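PDB 6KXD: ketosynthase from Streptomyces sp. MSC090213JE08, which probably catalyses the condensation of a fatty acyl-ACP with malonyl-ACP, releasing carbon dioxide and lengthening the chain as a 3-oxoacyl-ACP. Local coordinates for residues Gln292-Thr303 with Tyr320-Lys331; Asp309-Val317 with Asp368-Val376. All blocks are in the same frame, centred on the assembly; numbering follows the deposited sequence.

Interaction 1 (Gln292-Thr303 with Tyr320-Lys331); sequences QEEIDFISAHGT and YGDAPPRTVAVK
Ile298 drives its CD1 methyl into the ring of Pro325, reaching CG at 3.3 Å, closer than carbons usually pack, and the same methyl meets CE2 of Tyr320 at 3.7 Å. Beside this tight cluster the backbones lock in parallel register: Ile298 N bonds to Arg326 O, Val328 N to Ile298 O, and Ala300 N to Val328 O at 2.7 Å. These are the two strands of a beta-alpha-beta unit of the thiolase fold, with helix 306-320 as the crossover between them. The partly exposed end is still well packed: Gln292 lays CG over one face of the Tyr320 ring, 3.8 Å from its centroid, while the ring's hydroxyl bonds to Gln389. The looser side is at Arg326, whose side chain runs out at the edge of the contact. Beyond the strands, direct bonds are mixed with bridging waters. Lys331, extended until chi4 turns its end (66°), places NZ in the carbonyl plane of His301 O, on a lone pair, at 2.8 Å; a water links NZ to His301 ND1. A methionine in its place would probably leave His301 O without this donor and the bridging water without its link to the second segment. Another water takes in Ser299 OG, Ala300 O and Val330 N.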
loop_
_atom_site.group_PDB
_atom_site.type_symbol
_atom_site.label_atom_id
_atom_site.label_comp_id
_atom_site.label_asym_id
_atom_site.label_seq_id
_atom_site.Cartn_x
_atom_site.Cartn_y
_atom_site.Cartn_z
ATOM N N GLN A 292 22.388 19.169 1.390
ATOM C CA GLN A 292 22.191 19.260 -0.048
ATOM C C GLN A 292 23.526 19.021 -0.783
ATOM O O GLN A 292 23.550 18.333 -1.798
ATOM C CB GLN A 292 21.612 20.622 -0.430
ATOM C CG GLN A 292 20.104 20.729 -0.266
ATOM C CD GLN A 292 19.658 21.385 1.021
ATOM O OE1 GLN A 292 20.152 21.097 2.105
ATOM N NE2 GLN A 292 18.657 22.243 0.919
ATOM N N GLU A 293 24.621 19.597 -0.256
ATOM C CA GLU A 293 26.004 19.511 -0.834
ATOM C C GLU A 293 26.420 18.058 -1.088
ATOM O O GLU A 293 27.083 17.777 -2.081
ATOM C CB GLU A 293 27.067 20.125 0.092
ATOM C CG GLU A 293 27.041 21.645 0.137
ATOM C CD GLU A 293 25.991 22.205 1.079
ATOM O OE1 GLU A 293 26.179 22.067 2.296
ATOM O OE2 GLU A 293 24.967 22.729 0.591
ATOM N N GLU A 294 26.072 17.157 -0.162
ATOM C CA GLU A 294 26.656 15.818 -0.130
ATOM C C GLU A 294 25.943 14.892 -1.118
ATOM O O GLU A 294 26.355 13.754 -1.291
ATOM C CB GLU A 294 26.579 15.182 1.260
ATOM C CG GLU A 294 27.058 16.052 2.405
ATOM C CD GLU A 294 27.021 15.310 3.729
ATOM O OE1 GLU A 294 27.698 14.277 3.833
ATOM O OE2 GLU A 294 26.277 15.730 4.634
ATOM N N ILE A 295 24.869 15.366 -1.760
ATOM C CA ILE A 295 24.130 14.532 -2.718
ATOM C C ILE A 295 24.854 14.541 -4.073
ATOM O O ILE A 295 25.033 15.578 -4.705
ATOM C CB ILE A 295 22.664 14.981 -2.845
ATOM C CG1 ILE A 295 21.912 14.850 -1.511
ATOM C CG2 ILE A 295 21.999 14.234 -3.997
ATOM C CD1 ILE A 295 21.851 13.451 -0.936
ATOM N N ASP A 296 25.234 13.346 -4.534
ATOM C CA ASP A 296 25.989 13.182 -5.764
ATOM C C ASP A 296 25.070 13.257 -6.973
ATOM O O ASP A 296 25.422 13.873 -7.954
ATOM C CB ASP A 296 26.827 11.909 -5.690
ATOM C CG ASP A 296 27.858 12.095 -4.595
ATOM O OD1 ASP A 296 28.493 13.178 -4.596
ATOM O OD2 ASP A 296 27.938 11.236 -3.698
ATOM N N PHE A 297 23.898 12.615 -6.911
ATOM C CA PHE A 297 22.875 12.839 -7.920
ATOM C C PHE A 297 21.497 12.483 -7.337
ATOM O O PHE A 297 21.380 11.819 -6.323
ATOM C CB PHE A 297 23.178 12.100 -9.236
ATOM C CG PHE A 297 22.914 10.616 -9.250
ATOM C CD1 PHE A 297 23.845 9.729 -8.739
ATOM C CD2 PHE A 297 21.709 10.112 -9.718
ATOM C CE1 PHE A 297 23.598 8.366 -8.742
ATOM C CE2 PHE A 297 21.447 8.750 -9.698
ATOM C CZ PHE A 297 22.405 7.877 -9.239
ATOM N N ILE A 298 20.480 13.015 -8.000
ATOM C CA ILE A 298 19.102 12.705 -7.759
ATOM C C ILE A 298 18.665 11.769 -8.865
ATOM O O ILE A 298 18.859 12.076 -10.057
ATOM C CB ILE A 298 18.262 13.991 -7.739
ATOM C CG1 ILE A 298 18.756 14.943 -6.656
ATOM C CG2 ILE A 298 16.774 13.656 -7.627
ATOM C CD1 ILE A 298 18.322 16.384 -6.826
ATOM N N SER A 299 18.096 10.627 -8.469
ATOM C CA SER A 299 17.279 9.805 -9.333
ATOM C C SER A 299 15.851 10.368 -9.257
ATOM O O SER A 299 15.147 10.215 -8.232
ATOM C CB SER A 299 17.313 8.346 -8.920
ATOM O OG SER A 299 16.315 7.607 -9.616
ATOM N N ALA A 300 15.469 11.081 -10.309
ATOM C CA ALA A 300 14.262 11.846 -10.381
ATOM C C ALA A 300 13.068 10.914 -10.569
ATOM O O ALA A 300 13.216 9.845 -11.121
ATOM C CB ALA A 300 14.342 12.837 -11.506
ATOM N N HIS A 301 11.904 11.348 -10.088
ATOM C CA HIS A 301 10.644 10.719 -10.437
ATOM C C HIS A 301 10.496 10.767 -11.955
ATOM O O HIS A 301 10.123 9.779 -12.613
ATOM C CB HIS A 301 9.471 11.402 -9.738
ATOM C CG HIS A 301 8.151 10.811 -10.112
ATOM N ND1 HIS A 301 7.853 9.470 -9.932
ATOM C CD2 HIS A 301 7.043 11.381 -10.611
ATOM C CE1 HIS A 301 6.625 9.267 -10.370
ATOM N NE2 HIS A 301 6.114 10.416 -10.762
ATOM N N GLY A 302 10.815 11.937 -12.514
ATOM C CA GLY A 302 11.099 12.111 -13.974
ATOM C C GLY A 302 10.372 11.149 -14.882
ATOM O O GLY A 302 10.993 10.262 -15.473
ATOM N N THR A 303 9.064 11.349 -15.012
ATOM C CA THR A 303 8.201 10.515 -15.799
ATOM C C THR A 303 8.229 10.886 -17.299
ATOM O O THR A 303 7.866 10.070 -18.139
ATOM C CB THR A 303 6.769 10.649 -15.301
ATOM O OG1 THR A 303 6.461 12.039 -15.403
ATOM C CG2 THR A 303 6.616 10.131 -13.883
ATOM N N TYR A 320 17.742 22.857 -3.413
ATOM C CA TYR A 320 19.179 22.782 -3.584
ATOM C C TYR A 320 19.763 24.141 -3.951
ATOM O O TYR A 320 20.964 24.258 -4.013
ATOM C CB TYR A 320 19.547 21.754 -4.655
ATOM C CG TYR A 320 19.460 20.340 -4.148
ATOM C CD1 TYR A 320 20.560 19.735 -3.561
ATOM C CD2 TYR A 320 18.273 19.624 -4.198
ATOM C CE1 TYR A 320 20.492 18.448 -3.060
ATOM C CE2 TYR A 320 18.195 18.332 -3.713
ATOM C CZ TYR A 320 19.304 17.743 -3.138
ATOM O OH TYR A 320 19.270 16.473 -2.648
ATOM N N GLY A 321 18.893 25.122 -4.197
ATOM C CA GLY A 321 19.287 26.331 -4.907
ATOM C C GLY A 321 19.549 26.043 -6.375
ATOM O O GLY A 321 19.265 24.944 -6.895
ATOM N N ASP A 322 20.164 27.021 -7.037
ATOM C CA ASP A 322 20.171 27.113 -8.478
ATOM C C ASP A 322 21.340 26.302 -9.068
ATOM O O ASP A 322 21.427 26.163 -10.299
ATOM C CB ASP A 322 20.071 28.592 -8.868
ATOM C CG ASP A 322 18.770 29.227 -8.373
ATOM O OD1 ASP A 322 17.720 28.573 -8.471
ATOM O OD2 ASP A 322 18.807 30.383 -7.895
ATOM N N ALA A 323 22.169 25.694 -8.204
ATOM C CA ALA A 323 23.136 24.633 -8.598
ATOM C C ALA A 323 22.766 23.278 -7.979
ATOM O O ALA A 323 23.535 22.696 -7.208
ATOM C CB ALA A 323 24.533 25.048 -8.214
ATOM N N PRO A 324 21.616 22.669 -8.357
ATOM C CA PRO A 324 21.257 21.348 -7.848
ATOM C C PRO A 324 22.194 20.256 -8.360
ATOM O O PRO A 324 22.912 20.445 -9.337
ATOM C CB PRO A 324 19.837 21.144 -8.396
ATOM C CG PRO A 324 19.841 21.933 -9.691
ATOM C CD PRO A 324 20.653 23.167 -9.353
ATOM N N PRO A 325 22.190 19.048 -7.760
ATOM C CA PRO A 325 23.035 17.966 -8.256
ATOM C C PRO A 325 22.479 17.498 -9.603
ATOM O O PRO A 325 21.360 17.886 -10.018
ATOM C CB PRO A 325 22.941 16.890 -7.168
ATOM C CG PRO A 325 21.571 17.124 -6.567
ATOM C CD PRO A 325 21.338 18.624 -6.634
ATOM N N ARG A 326 23.278 16.684 -10.289
ATOM C CA ARG A 326 22.832 16.032 -11.487
ATOM C C ARG A 326 21.551 15.261 -11.167
ATOM O O ARG A 326 21.479 14.615 -10.141
ATOM C CB ARG A 326 23.911 15.083 -12.014
ATOM C CG ARG A 326 25.020 15.816 -12.755
ATOM C CD ARG A 326 26.249 14.977 -12.997
ATOM N NE ARG A 326 27.009 14.752 -11.783
ATOM C CZ ARG A 326 28.222 14.209 -11.766
ATOM N NH1 ARG A 326 28.820 13.926 -12.912
ATOM N NH2 ARG A 326 28.825 13.950 -10.616
ATOM N N THR A 327 20.582 15.351 -12.067
ATOM C CA THR A 327 19.259 14.862 -11.865
ATOM C C THR A 327 18.890 14.040 -13.101
ATOM O O THR A 327 18.661 14.559 -14.162
ATOM C CB THR A 327 18.295 16.024 -11.575
ATOM O OG1 THR A 327 18.709 16.640 -10.359
ATOM C CG2 THR A 327 16.848 15.586 -11.508
ATOM N N VAL A 328 18.782 12.732 -12.905
ATOM C CA VAL A 328 18.581 11.791 -13.960
ATOM C C VAL A 328 17.246 11.068 -13.775
ATOM O O VAL A 328 16.745 10.944 -12.651
ATOM C CB VAL A 328 19.742 10.782 -13.991
ATOM C CG1 VAL A 328 21.077 11.497 -13.924
ATOM C CG2 VAL A 328 19.647 9.733 -12.894
ATOM N N ALA A 329 16.716 10.583 -14.894
ATOM C CA ALA A 329 15.415 9.941 -14.979
ATOM C C ALA A 329 15.557 8.533 -15.585
ATOM O O ALA A 329 15.493 8.342 -16.779
ATOM C CB ALA A 329 14.460 10.803 -15.753
ATOM N N VAL A 330 15.626 7.532 -14.698
ATOM C CA VAL A 330 15.677 6.095 -15.016
ATOM C C VAL A 330 14.489 5.659 -15.869
ATOM O O VAL A 330 14.609 4.732 -16.675
ATOM C CB VAL A 330 15.773 5.294 -13.698
ATOM C CG1 VAL A 330 15.600 3.794 -13.895
ATOM C CG2 VAL A 330 17.084 5.586 -12.995
ATOM N N LYS A 331 13.333 6.331 -15.734
ATOM C CA LYS A 331 12.162 6.000 -16.515
ATOM C C LYS A 331 12.378 6.296 -18.009
ATOM O O LYS A 331 11.591 5.858 -18.844
ATOM C CB LYS A 331 10.936 6.783 -16.033
ATOM C CG LYS A 331 10.453 6.405 -14.632
ATOM C CD LYS A 331 9.216 7.146 -14.226
ATOM C CE LYS A 331 8.737 6.751 -12.845
ATOM N NZ LYS A 331 9.714 7.159 -11.819
HETATM O O HOH W 1 14.821 8.028 -11.839
HETATM O O HOH W 2 12.653 8.780 -14.051
HETATM O O HOH W 3 8.853 6.961 -9.069
#

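Interaction 2 (Asp309-Val317 with Asp368-Val376); sequences DKTESAAIV and DPDCPLDVV
Ser313 and Cys371 mark the closest backbone approach, CA to CA 5.5 Å, where a type I turn from Asp368 to Cys371, followed by an inverse gamma turn centred on Pro372, runs up against helix 306-320 without a hydrogen bond between the two segments. Ser313 is central to the contact. With OG swung opposite its backbone N (chi1 178°), the hydroxyl sits among carbons: CA of Cys371 lies 3.4 Å from OG, CD1 of Leu373 lies 3.6 Å from it, and Pro372 CD is only slightly farther. It is buried here with no polar partner in the model. One turn earlier along the helix, Asp309 and Lys310 lie under Cys371 SG, which is 3.8 Å from Asp309 O and 4.0 Å from Lys310 CA. One turn later the touch is lighter, Val317 CG2 standing 4.3 Å from Pro372 CG, and Ile316 meets Leu373 through methyls. Asp368 also forms an Asx turn, OD1 accepting from Asp370 N at 2.8 Å, while OD2 of Asp368 forms a salt bridge with Arg226. The loop thus covers one flank of helix 306-320, whose Ala315 packs on helix 274-288; farther along, Asp374 bonds through its backbone to Thr327 of strand 326-328.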
loop_
_atom_site.group_PDB
_atom_site.type_symbol
_atom_site.label_atom_id
_atom_site.label_comp_id
_atom_site.label_asym_id
_atom_site.label_seq_id
_atom_site.Cartn_x
_atom_site.Cartn_y
_atom_site.Cartn_z
ATOM N N ASP A 309 7.836 17.050 -14.945
ATOM C CA ASP A 309 9.246 17.298 -15.034
ATOM C C ASP A 309 9.480 18.766 -14.637
ATOM O O ASP A 309 10.407 19.057 -13.911
ATOM C CB ASP A 309 9.779 16.837 -16.404
ATOM C CG ASP A 309 9.677 15.335 -16.681
ATOM O OD1 ASP A 309 9.363 14.556 -15.761
ATOM O OD2 ASP A 309 9.926 14.939 -17.819
ATOM N N LYS A 310 8.578 19.667 -15.019
ATOM C CA LYS A 310 8.801 21.091 -14.699
ATOM C C LYS A 310 8.567 21.296 -13.198
ATOM O O LYS A 310 9.354 21.952 -12.513
ATOM C CB LYS A 310 7.996 22.027 -15.602
ATOM C CG LYS A 310 6.486 21.885 -15.557
ATOM C CD LYS A 310 5.717 23.106 -16.071
ATOM C CE LYS A 310 4.273 23.115 -15.594
ATOM N NZ LYS A 310 3.419 24.005 -16.417
ATOM N N THR A 311 7.564 20.612 -12.641
ATOM C CA THR A 311 7.317 20.714 -11.160
ATOM C C THR A 311 8.459 20.103 -10.338
ATOM O O THR A 311 8.971 20.652 -9.347
ATOM C CB THR A 311 5.967 20.085 -10.816
ATOM O OG1 THR A 311 5.014 20.686 -11.668
ATOM C CG2 THR A 311 5.585 20.316 -9.375
ATOM N N GLU A 312 8.876 18.893 -10.704
ATOM C CA GLU A 312 9.885 18.256 -9.942
ATOM C C GLU A 312 11.210 19.044 -9.984
ATOM O O GLU A 312 11.909 19.165 -9.010
ATOM C CB GLU A 312 10.096 16.863 -10.494
ATOM C CG GLU A 312 11.036 16.108 -9.632
ATOM C CD GLU A 312 11.191 14.636 -9.949
ATOM O OE1 GLU A 312 11.761 13.948 -9.094
ATOM O OE2 GLU A 312 10.762 14.208 -11.033
ATOM N N SER A 313 11.550 19.555 -11.173
ATOM C CA SER A 313 12.712 20.374 -11.342
ATOM C C SER A 313 12.642 21.586 -10.394
ATOM O O SER A 313 13.603 21.911 -9.732
ATOM C CB SER A 313 12.816 20.830 -12.773
ATOM O OG SER A 313 13.934 21.659 -12.893
ATOM N N ALA A 314 11.481 22.232 -10.385
ATOM C CA ALA A 314 11.270 23.421 -9.575
ATOM C C ALA A 314 11.494 23.072 -8.102
ATOM O O ALA A 314 12.050 23.852 -7.374
ATOM C CB ALA A 314 9.890 23.981 -9.817
ATOM N N ALA A 315 11.050 21.872 -7.672
ATOM C CA ALA A 315 11.148 21.499 -6.287
ATOM C C ALA A 315 12.603 21.258 -5.920
ATOM O O ALA A 315 13.061 21.584 -4.803
ATOM C CB ALA A 315 10.299 20.267 -6.033
ATOM N N ILE A 316 13.306 20.594 -6.844
ATOM C CA ILE A 316 14.705 20.288 -6.680
ATOM C C ILE A 316 15.485 21.616 -6.530
ATOM O O ILE A 316 16.294 21.765 -5.620
ATOM C CB ILE A 316 15.226 19.405 -7.837
ATOM C CG1 ILE A 316 14.690 17.974 -7.698
ATOM C CG2 ILE A 316 16.752 19.405 -7.875
ATOM C CD1 ILE A 316 14.832 17.120 -8.942
ATOM N N VAL A 317 15.193 22.564 -7.409
ATOM C CA VAL A 317 15.878 23.857 -7.401
ATOM C C VAL A 317 15.499 24.625 -6.123
ATOM O O VAL A 317 16.349 25.291 -5.527
ATOM C CB VAL A 317 15.577 24.649 -8.689
ATOM C CG1 VAL A 317 16.092 26.083 -8.598
ATOM C CG2 VAL A 317 16.132 23.961 -9.924
ATOM N N ASP A 368 14.687 21.004 -21.416
ATOM C CA ASP A 368 13.695 22.055 -21.251
ATOM C C ASP A 368 14.395 23.209 -20.541
ATOM O O ASP A 368 15.101 23.001 -19.536
ATOM C CB ASP A 368 12.465 21.523 -20.501
ATOM C CG ASP A 368 11.284 22.481 -20.454
ATOM O OD1 ASP A 368 11.508 23.711 -20.234
ATOM O OD2 ASP A 368 10.152 22.001 -20.665
ATOM N N PRO A 369 14.288 24.472 -21.047
ATOM C CA PRO A 369 14.943 25.606 -20.386
ATOM C C PRO A 369 14.402 25.837 -18.956
ATOM O O PRO A 369 15.114 26.354 -18.095
ATOM C CB PRO A 369 14.683 26.805 -21.320
ATOM C CG PRO A 369 13.530 26.390 -22.225
ATOM C CD PRO A 369 13.510 24.868 -22.233
ATOM N N ASP A 370 13.151 25.419 -18.708
ATOM C CA ASP A 370 12.533 25.459 -17.360
ATOM C C ASP A 370 12.965 24.263 -16.495
ATOM O O ASP A 370 12.683 24.258 -15.299
ATOM C CB ASP A 370 11.003 25.512 -17.428
ATOM C CG ASP A 370 10.475 26.833 -17.929
ATOM O OD1 ASP A 370 11.152 27.859 -17.716
ATOM O OD2 ASP A 370 9.415 26.822 -18.559
ATOM N N CYS A 371 13.676 23.281 -17.057
ATOM C CA CYS A 371 14.361 22.302 -16.221
ATOM C C CYS A 371 15.881 22.496 -16.256
ATOM O O CYS A 371 16.597 21.678 -16.825
ATOM C CB CYS A 371 13.938 20.888 -16.602
ATOM S SG CYS A 371 12.142 20.762 -16.799
ATOM N N PRO A 372 16.439 23.531 -15.578
ATOM C CA PRO A 372 17.858 23.865 -15.703
ATOM C C PRO A 372 18.740 22.847 -14.975
ATOM O O PRO A 372 19.399 23.166 -14.026
ATOM C CB PRO A 372 17.953 25.242 -15.016
ATOM C CG PRO A 372 16.868 25.176 -13.950
ATOM C CD PRO A 372 15.742 24.433 -14.638
ATOM N N LEU A 373 18.670 21.590 -15.402
ATOM C CA LEU A 373 19.379 20.529 -14.718
ATOM C C LEU A 373 20.365 19.866 -15.666
ATOM O O LEU A 373 20.089 19.750 -16.852
ATOM C CB LEU A 373 18.379 19.452 -14.299
ATOM C CG LEU A 373 17.274 19.930 -13.367
ATOM C CD1 LEU A 373 16.202 18.864 -13.312
ATOM C CD2 LEU A 373 17.884 20.246 -12.004
ATOM N N ASP A 374 21.442 19.345 -15.082
ATOM C CA ASP A 374 22.259 18.391 -15.795
ATOM C C ASP A 374 21.609 17.018 -15.618
ATOM O O ASP A 374 21.724 16.416 -14.527
ATOM C CB ASP A 374 23.702 18.412 -15.300
ATOM C CG ASP A 374 24.564 17.351 -15.977
ATOM O OD1 ASP A 374 24.061 16.691 -16.929
ATOM O OD2 ASP A 374 25.718 17.188 -15.551
ATOM N N VAL A 375 20.971 16.531 -16.687
ATOM C CA VAL A 375 20.232 15.286 -16.661
ATOM C C VAL A 375 21.123 14.094 -17.058
ATOM O O VAL A 375 20.623 13.008 -17.334
ATOM C CB VAL A 375 18.983 15.396 -17.546
ATOM C CG1 VAL A 375 18.102 16.540 -17.067
ATOM C CG2 VAL A 375 19.321 15.552 -19.028
ATOM N N VAL A 376 22.440 14.301 -17.094
ATOM C CA VAL A 376 23.370 13.267 -17.564
ATOM C C VAL A 376 22.796 12.678 -18.843
ATOM O O VAL A 376 22.427 11.512 -18.908
ATOM C CB VAL A 376 23.594 12.221 -16.455
ATOM C CG1 VAL A 376 24.554 11.118 -16.880
ATOM C CG2 VAL A 376 24.068 12.883 -15.171
#

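Overall arrangement
From the N terminus, strand 297-299 leads into helix 306-320, and the chain then returns through strand 326-328, where interaction 1 closes a short loop of 16 residues. Interaction 2 starts inside that loop, on residues 309-317, and closes only at 368-376, some 50 residues on; the two contacts therefore cross. Their centres lie 9 Å apart. Glu312, on the helix, probably joins them directly, its carboxylate reaching the backbone N atoms of His301 and Gly302. Together they tie the crossover helix to the two parallel strands it connects and to the later loop between strands 357-358 and 381-382, while strand 387-394 flanks strand 297-299 in the sheet.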